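Local coordinates for protein AlyQ (Persicobacter sp. CCB-QB2, PDB 5XNR) that probably cleaves alginate by beta-elimination, as a multidomain alginate lyase whose CBM32 module is linked to the catalytic domain, at residues G30-R35 / I126-I131; Q57-W62 / N96-Y101. One frame throughout, in Å; residues are numbered along the deposited sequence.

Contact 1 of 2, residues G30-R35 / I126-I131. With CA (calcium ion), chain B.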
ATOM      1  N   GLY A  30      31.437   6.732   6.721  1.00 38.66           N
ATOM      2  CA  GLY A  30      30.727   7.992   6.882  1.00 39.14           C
ATOM      3  C   GLY A  30      31.668   9.183   6.868  1.00 40.14           C
ATOM      4  O   GLY A  30      31.269  10.290   7.189  1.00 42.11           O
ATOM      5  N   ASN A  31      32.908   8.967   6.443  1.00 41.80           N
ATOM      6  CA  ASN A  31      33.955   9.961   6.559  1.00 40.74           C
ATOM      7  C   ASN A  31      34.407  10.380   5.155  1.00 41.50           C
ATOM      8  O   ASN A  31      34.879   9.554   4.399  1.00 42.63           O
ATOM      9  CB  ASN A  31      35.108   9.392   7.391  1.00 44.21           C
ATOM     10  CG  ASN A  31      36.133  10.432   7.782  1.00 44.73           C
ATOM     11  OD1 ASN A  31      36.608  11.205   6.943  1.00 46.21           O
ATOM     12  ND2 ASN A  31      36.479  10.452   9.057  1.00 44.14           N
ATOM     13  N   LEU A  32      34.301  11.658   4.813  1.00 42.62           N
ATOM     14  CA  LEU A  32      34.642  12.115   3.459  1.00 43.19           C
ATOM     15  C   LEU A  32      36.161  12.221   3.252  1.00 44.80           C
ATOM     16  O   LEU A  32      36.609  12.402   2.115  1.00 41.87           O
ATOM     17  CB  LEU A  32      33.987  13.478   3.214  1.00 44.85           C
ATOM     18  CG  LEU A  32      33.339  13.672   1.842  1.00 46.74           C
ATOM     19  CD1 LEU A  32      32.651  12.402   1.330  1.00 44.14           C
ATOM     20  CD2 LEU A  32      32.346  14.821   1.896  1.00 49.00           C
ATOM     21  N   SER A  33      36.956  12.159   4.321  1.00 42.91           N
ATOM     22  CA  SER A  33      38.387  12.389   4.177  1.00 41.87           C
ATOM     23  C   SER A  33      39.146  11.061   4.157  1.00 39.26           C
ATOM     24  O   SER A  33      40.331  11.106   4.028  1.00 38.64           O
ATOM     25  CB  SER A  33      38.905  13.282   5.271  1.00 45.97           C
ATOM     26  OG  SER A  33      38.835  12.613   6.524  1.00 49.33           O
ATOM     27  N   THR A  34      38.484   9.912   4.341  1.00 37.76           N
ATOM     28  CA  THR A  34      39.104   8.611   4.082  1.00 38.44           C
ATOM     29  C   THR A  34      38.564   8.053   2.762  1.00 40.18           C
ATOM     30  O   THR A  34      37.432   8.348   2.381  1.00 39.52           O
ATOM     31  CB  THR A  34      38.843   7.615   5.216  1.00 37.78           C
ATOM     32  OG1 THR A  34      37.434   7.425   5.316  1.00 38.71           O
ATOM     33  CG2 THR A  34      39.375   8.085   6.551  1.00 36.79           C
ATOM     34  N   ARG A  35      39.359   7.241   2.079  1.00 38.51           N
ATOM     35  CA  ARG A  35      38.985   6.758   0.746  1.00 34.99           C
ATOM     36  C   ARG A  35      39.564   5.359   0.511  1.00 34.19           C
ATOM     37  O   ARG A  35      40.481   4.905   1.219  1.00 32.87           O
ATOM     38  CB  ARG A  35      39.520   7.707  -0.326  1.00 35.04           C
ATOM     39  CG  ARG A  35      41.042   7.687  -0.459  1.00 36.83           C
ATOM     40  CD  ARG A  35      41.562   8.688  -1.481  1.00 34.80           C
ATOM     41  NE  ARG A  35      42.961   8.462  -1.814  1.00 35.33           N
ATOM     42  CZ  ARG A  35      43.989   9.139  -1.294  1.00 37.16           C
ATOM     43  NH1 ARG A  35      43.805   9.961  -0.273  1.00 33.50           N
ATOM     44  NH2 ARG A  35      45.197   9.010  -1.818  1.00 36.25           N
ATOM     45  N   ILE A 126      37.220   6.325  -4.116  1.00 30.05           N
ATOM     46  CA  ILE A 126      35.826   6.463  -3.626  1.00 30.11           C
ATOM     47  C   ILE A 126      35.874   6.794  -2.134  1.00 29.49           C
ATOM     48  O   ILE A 126      36.640   6.203  -1.411  1.00 29.34           O
ATOM     49  CB  ILE A 126      35.016   5.182  -3.920  1.00 30.53           C
ATOM     50  CG1 ILE A 126      34.981   4.903  -5.428  1.00 32.41           C
ATOM     51  CG2 ILE A 126      33.623   5.281  -3.329  1.00 31.03           C
ATOM     52  CD1 ILE A 126      34.405   3.564  -5.825  1.00 31.04           C
ATOM     53  N   THR A 127      35.107   7.789  -1.719  1.00 32.12           N
ATOM     54  CA  THR A 127      35.110   8.297  -0.344  1.00 34.04           C
ATOM     55  C   THR A 127      33.914   7.734   0.427  1.00 33.65           C
ATOM     56  O   THR A 127      34.017   7.533   1.600  1.00 37.66           O
ATOM     57  CB  THR A 127      35.056   9.831  -0.302  1.00 35.44           C
ATOM     58  OG1 THR A 127      33.916  10.285  -1.031  1.00 34.11           O
ATOM     59  CG2 THR A 127      36.283  10.491  -0.885  1.00 36.83           C
ATOM     60  N   GLU A 128      32.790   7.500  -0.236  1.00 36.44           N
ATOM     61  CA  GLU A 128      31.584   6.972   0.412  1.00 36.61           C
ATOM     62  C   GLU A 128      30.750   6.198  -0.606  1.00 36.50           C
ATOM     63  O   GLU A 128      30.698   6.573  -1.799  1.00 36.14           O
ATOM     64  CB  GLU A 128      30.695   8.096   0.930  1.00 37.90           C
ATOM     65  CG  GLU A 128      30.600   8.187   2.435  1.00 43.91           C
ATOM     66  CD  GLU A 128      29.673   9.314   2.875  1.00 47.72           C
ATOM     67  OE1 GLU A 128      28.468   9.246   2.542  1.00 43.01           O
ATOM     68  OE2 GLU A 128      30.162  10.281   3.512  1.00 48.99           O
ATOM     69  N   VAL A 129      30.100   5.146  -0.115  1.00 34.76           N
ATOM     70  CA  VAL A 129      29.186   4.340  -0.901  1.00 34.06           C
ATOM     71  C   VAL A 129      27.998   3.917  -0.023  1.00 33.93           C
ATOM     72  O   VAL A 129      28.162   3.553   1.135  1.00 34.37           O
ATOM     73  CB  VAL A 129      29.899   3.116  -1.498  1.00 31.78           C
ATOM     74  CG1 VAL A 129      28.923   2.074  -2.011  1.00 33.42           C
ATOM     75  CG2 VAL A 129      30.836   3.511  -2.612  1.00 32.44           C
ATOM     76  N   ALA A 130      26.806   3.949  -0.609  1.00 33.88           N
ATOM     77  CA  ALA A 130      25.610   3.410   0.028  1.00 34.29           C
ATOM     78  C   ALA A 130      24.786   2.623  -1.005  1.00 35.48           C
ATOM     79  O   ALA A 130      24.878   2.869  -2.226  1.00 34.28           O
ATOM     80  CB  ALA A 130      24.816   4.534   0.653  1.00 34.87           C
ATOM     81  N   ILE A 131      23.999   1.666  -0.502  1.00 36.36           N
ATOM     82  CA  ILE A 131      23.251   0.732  -1.336  1.00 37.96           C
ATOM     83  C   ILE A 131      21.769   0.752  -0.918  1.00 40.34           C
ATOM     84  O   ILE A 131      21.457   0.637   0.264  1.00 43.67           O
ATOM     85  CB  ILE A 131      23.898  -0.662  -1.238  1.00 35.90           C
ATOM     86  CG1 ILE A 131      25.307  -0.652  -1.829  1.00 37.04           C
ATOM     87  CG2 ILE A 131      23.037  -1.722  -1.901  1.00 36.69           C
ATOM     88  CD1 ILE A 131      26.112  -1.880  -1.488  1.00 37.77           C
TER
HETATM   89 CA    CA B 601      35.457   7.438   3.562  1.00 51.95          CA
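Gly30 C lies against the Glu128 carboxylate, 3.8 Å from Glu128 OE2, beside a calcium site of the CBM32 (F5/8 type C) beta-sandwich. Here a loop folds onto strand 123-133 where a bulge at Thr127 and Glu128 turns the chain. Gly30 has a positive phi of 75°, a conformation that glycine takes up readily. Asn31 gives its backbone O to the calcium ion at 2.4 Å. Its side chain serves the loop itself. Asn31 OD1 accepts from Ser33 N at 2.8 Å in the carbonyl plane, forming an Asx turn, and also from Ser33 OG. The two bonds fix the rotation of the amide and brace the type I turn Asn31-Thr34. CD1 of Leu32 rests on Thr127 OG1, 3.4 Å away. The methyl only packs on that hydroxyl, whose weak hydrogen bond goes to Ala61 O.

Thr34 holds the calcium ion twice, through O and through OG1 at 2.6 Å. Its OG1 sits between the backbone N and the carbonyl carbon (chi1 61°), which brings hydroxyl and carbonyl to the same metal. From the facing strand Thr127 O binds the calcium ion at 2.4 Å, so the metal joins the two segments. Asn26 O and Asp29 OD1 complete the protein ligands. Thr127 and Glu128 both face Ala61 in a classic beta bulge. The Arg35 side chain runs outward, where NE bonds Ser37 OG and the guanidinium makes a cation-pi contact with Tyr63. Its backbone stays close: Arg35 CA lies 3.2 Å from Ile126 O in a CA-H...O contact.

Contact 2 of 2, residues Q57-W62 / N96-Y101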
ATOM      1  N   GLN A  57      19.431   0.801  -6.561  1.00 41.87           N
ATOM      2  CA  GLN A  57      20.149   2.069  -6.544  1.00 39.74           C
ATOM      3  C   GLN A  57      21.460   1.892  -5.771  1.00 40.25           C
ATOM      4  O   GLN A  57      21.461   1.315  -4.680  1.00 39.42           O
ATOM      5  CB  GLN A  57      19.290   3.156  -5.906  1.00 39.64           C
ATOM      6  CG  GLN A  57      19.966   4.512  -5.809  1.00 40.44           C
ATOM      7  CD  GLN A  57      18.976   5.564  -5.379  1.00 43.84           C
ATOM      8  OE1 GLN A  57      18.397   6.259  -6.203  1.00 44.61           O
ATOM      9  NE2 GLN A  57      18.742   5.660  -4.080  1.00 42.85           N
ATOM     10  N   VAL A  58      22.551   2.387  -6.360  1.00 35.91           N
ATOM     11  CA  VAL A  58      23.849   2.449  -5.708  1.00 34.87           C
ATOM     12  C   VAL A  58      24.283   3.913  -5.698  1.00 34.66           C
ATOM     13  O   VAL A  58      24.125   4.607  -6.705  1.00 34.84           O
ATOM     14  CB  VAL A  58      24.896   1.551  -6.405  1.00 34.73           C
ATOM     15  CG1 VAL A  58      26.312   1.826  -5.914  1.00 34.52           C
ATOM     16  CG2 VAL A  58      24.568   0.074  -6.240  1.00 33.44           C
ATOM     17  N   LYS A  59      24.804   4.360  -4.557  1.00 34.00           N
ATOM     18  CA  LYS A  59      25.300   5.700  -4.420  1.00 33.27           C
ATOM     19  C   LYS A  59      26.807   5.655  -4.163  1.00 33.82           C
ATOM     20  O   LYS A  59      27.278   4.823  -3.404  1.00 31.57           O
ATOM     21  CB  LYS A  59      24.620   6.397  -3.246  1.00 34.29           C
ATOM     22  CG  LYS A  59      23.118   6.604  -3.383  1.00 36.36           C
ATOM     23  CD  LYS A  59      22.491   7.052  -2.102  1.00 36.89           C
ATOM     24  CE  LYS A  59      21.001   7.263  -2.196  1.00 39.45           C
ATOM     25  NZ  LYS A  59      20.465   7.866  -0.946  1.00 42.22           N
ATOM     26  N   ALA A  60      27.529   6.592  -4.757  1.00 33.43           N
ATOM     27  CA  ALA A  60      28.958   6.702  -4.543  1.00 34.98           C
ATOM     28  C   ALA A  60      29.338   8.175  -4.439  1.00 36.22           C
ATOM     29  O   ALA A  60      28.755   8.999  -5.141  1.00 37.72           O
ATOM     30  CB  ALA A  60      29.698   6.044  -5.680  1.00 33.61           C
ATOM     31  N   ALA A  61      30.291   8.498  -3.567  1.00 35.55           N
ATOM     32  CA  ALA A  61      30.910   9.815  -3.587  1.00 32.68           C
ATOM     33  C   ALA A  61      32.394   9.648  -3.920  1.00 33.47           C
ATOM     34  O   ALA A  61      33.022   8.724  -3.445  1.00 36.23           O
ATOM     35  CB  ALA A  61      30.693  10.491  -2.265  1.00 34.58           C
ATOM     36  N   TRP A  62      32.939  10.540  -4.739  1.00 34.68           N
ATOM     37  CA  TRP A  62      34.216  10.313  -5.383  1.00 33.80           C
ATOM     38  C   TRP A  62      35.280  11.234  -4.785  1.00 32.79           C
ATOM     39  O   TRP A  62      35.004  12.363  -4.423  1.00 31.37           O
ATOM     40  CB  TRP A  62      34.076  10.517  -6.900  1.00 34.03           C
ATOM     41  CG  TRP A  62      33.140   9.533  -7.528  1.00 31.69           C
ATOM     42  CD1 TRP A  62      31.787   9.657  -7.644  1.00 30.58           C
ATOM     43  CD2 TRP A  62      33.472   8.238  -8.061  1.00 30.50           C
ATOM     44  NE1 TRP A  62      31.258   8.545  -8.238  1.00 30.68           N
ATOM     45  CE2 TRP A  62      32.265   7.653  -8.500  1.00 30.75           C
ATOM     46  CE3 TRP A  62      34.664   7.528  -8.235  1.00 30.87           C
ATOM     47  CZ2 TRP A  62      32.213   6.391  -9.078  1.00 29.19           C
ATOM     48  CZ3 TRP A  62      34.615   6.274  -8.806  1.00 31.49           C
ATOM     49  CH2 TRP A  62      33.405   5.717  -9.220  1.00 29.81           C
ATOM     50  N   ASN A  96      31.392  16.475  -4.474  1.00 38.90           N
ATOM     51  CA  ASN A  96      32.114  15.525  -3.609  1.00 37.96           C
ATOM     52  C   ASN A  96      31.145  14.659  -2.777  1.00 35.94           C
ATOM     53  O   ASN A  96      31.617  13.760  -2.086  1.00 35.60           O
ATOM     54  CB  ASN A  96      33.089  16.252  -2.682  1.00 37.33           C
ATOM     55  CG  ASN A  96      34.165  16.977  -3.456  1.00 39.07           C
ATOM     56  OD1 ASN A  96      34.320  18.197  -3.377  1.00 36.45           O
ATOM     57  ND2 ASN A  96      34.882  16.223  -4.254  1.00 39.59           N
ATOM     58  N   ALA A  97      29.824  14.897  -2.841  1.00 37.44           N
ATOM     59  CA  ALA A  97      28.802  14.106  -2.061  1.00 36.03           C
ATOM     60  C   ALA A  97      28.366  12.851  -2.830  1.00 34.31           C
ATOM     61  O   ALA A  97      28.950  12.539  -3.865  1.00 35.00           O
ATOM     62  CB  ALA A  97      27.612  14.963  -1.736  1.00 32.67           C
ATOM     63  N   LEU A  98      27.340  12.150  -2.326  1.00 31.53           N
ATOM     64  CA  LEU A  98      26.869  10.934  -2.977  1.00 33.14           C
ATOM     65  C   LEU A  98      26.139  11.278  -4.282  1.00 35.28           C
ATOM     66  O   LEU A  98      25.320  12.207  -4.318  1.00 33.24           O
ATOM     67  CB  LEU A  98      25.932  10.158  -2.048  1.00 33.36           C
ATOM     68  CG  LEU A  98      26.542   9.622  -0.757  1.00 32.64           C
ATOM     69  CD1 LEU A  98      25.460   9.400   0.283  1.00 32.03           C
ATOM     70  CD2 LEU A  98      27.328   8.335  -1.001  1.00 33.17           C
ATOM     71  N   GLU A  99      26.450  10.507  -5.337  1.00 36.59           N
ATOM     72  CA  GLU A  99      25.696  10.520  -6.585  1.00 37.07           C
ATOM     73  C   GLU A  99      24.880   9.232  -6.657  1.00 38.09           C
ATOM     74  O   GLU A  99      25.332   8.178  -6.229  1.00 37.52           O
ATOM     75  CB  GLU A  99      26.604  10.583  -7.813  1.00 40.08           C
ATOM     76  CG  GLU A  99      27.162  11.964  -8.142  1.00 40.80           C
ATOM     77  CD  GLU A  99      28.311  11.905  -9.142  1.00 44.93           C
ATOM     78  OE1 GLU A  99      29.396  12.500  -8.856  1.00 43.26           O
ATOM     79  OE2 GLU A  99      28.139  11.223 -10.197  1.00 36.90           O
ATOM     80  N   SER A 100      23.694   9.327  -7.231  1.00 41.01           N
ATOM     81  CA  SER A 100      22.776   8.194  -7.294  1.00 44.96           C
ATOM     82  C   SER A 100      22.863   7.507  -8.665  1.00 42.87           C
ATOM     83  O   SER A 100      22.712   8.146  -9.715  1.00 45.52           O
ATOM     84  CB  SER A 100      21.354   8.621  -6.961  1.00 47.68           C
ATOM     85  OG  SER A 100      21.205   8.794  -5.553  1.00 52.73           O
ATOM     86  N   TYR A 101      23.102   6.197  -8.642  1.00 40.41           N
ATOM     87  CA  TYR A 101      23.048   5.389  -9.854  1.00 40.86           C
ATOM     88  C   TYR A 101      21.962   4.330  -9.641  1.00 42.99           C
ATOM     89  O   TYR A 101      22.066   3.535  -8.692  1.00 42.09           O
ATOM     90  CB  TYR A 101      24.440   4.849 -10.196  1.00 36.13           C
ATOM     91  CG  TYR A 101      25.540   5.882 -10.064  1.00 35.27           C
ATOM     92  CD1 TYR A 101      25.596   6.991 -10.895  1.00 33.82           C
ATOM     93  CD2 TYR A 101      26.530   5.768  -9.096  1.00 34.47           C
ATOM     94  CE1 TYR A 101      26.601   7.941 -10.778  1.00 33.63           C
ATOM     95  CE2 TYR A 101      27.538   6.712  -8.962  1.00 31.16           C
ATOM     96  CZ  TYR A 101      27.586   7.792  -9.817  1.00 31.77           C
ATOM     97  OH  TYR A 101      28.579   8.716  -9.706  1.00 34.87           O
TER
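Val58 and Tyr101 form an antiparallel hydrogen-bonded pair, as do Ala60 and Glu99, and the axes of the short strands 57-62 and 99-101 come within 4.7 Å, their N-to-C directions 151° apart. Lys59 and Ser100 are the non-hydrogen-bonded pair between them. Val58 N reaches Tyr101 O at 2.6 Å, and Glu99 N reaches Ala60 O at 2.8 Å. On the face of Val58 and Ala60, the Tyr101 ring runs along the strand and takes Ala60 CB at its edge, with CE2 of Tyr101 4.0 Å from that methyl. Trp62 NE1 donates to Tyr101 OH at 3.1 Å, 20° out of the indole plane. The same hydroxyl donates to Glu99 OE2 at 2.6 Å, from above the carboxylate plane. This face looks into the CBM32 beta-sandwich, where Phe72 of strand 70-77 meets both rings. Ser92 N also bonds Glu99 OE2. A phenylalanine in place of Tyr101 would probably leave Trp62 NE1 without its acceptor and Glu99 OE2 with one donor fewer. On the other face Lys59 CG packs 3.6 Å from Ser100 OG. The extended chain runs alongside the serine hydroxyl, and the amine makes a cation-pi contact with Phe132. Leu98 CD2 lies 4.2 Å from Ala61 CB.

Overall arrangement
From the N terminus the chain first passes through the calcium loop 30-35, then through strands 36-39 and 44-49 to strand 52-62, which holds segment 57-62. It returns at 96-101, where contact 2 closes a loop of 33 intervening residues. Strand 123-133 then brings 126-131 back to the calcium loop, and contact 1 closes the longer loop. Contact 2 is therefore nested inside contact 1. Their centres are 9 Å apart. Strand 52-62 lies between strands 99-103 and 123-133 in one antiparallel sheet, and it joins the contacts directly: Ala61 N lies 2.6 Å from Glu128 O, a probable hydrogen bond. Contact 1 ties the calcium loop to this sheet, and contact 2 pairs two of its strands.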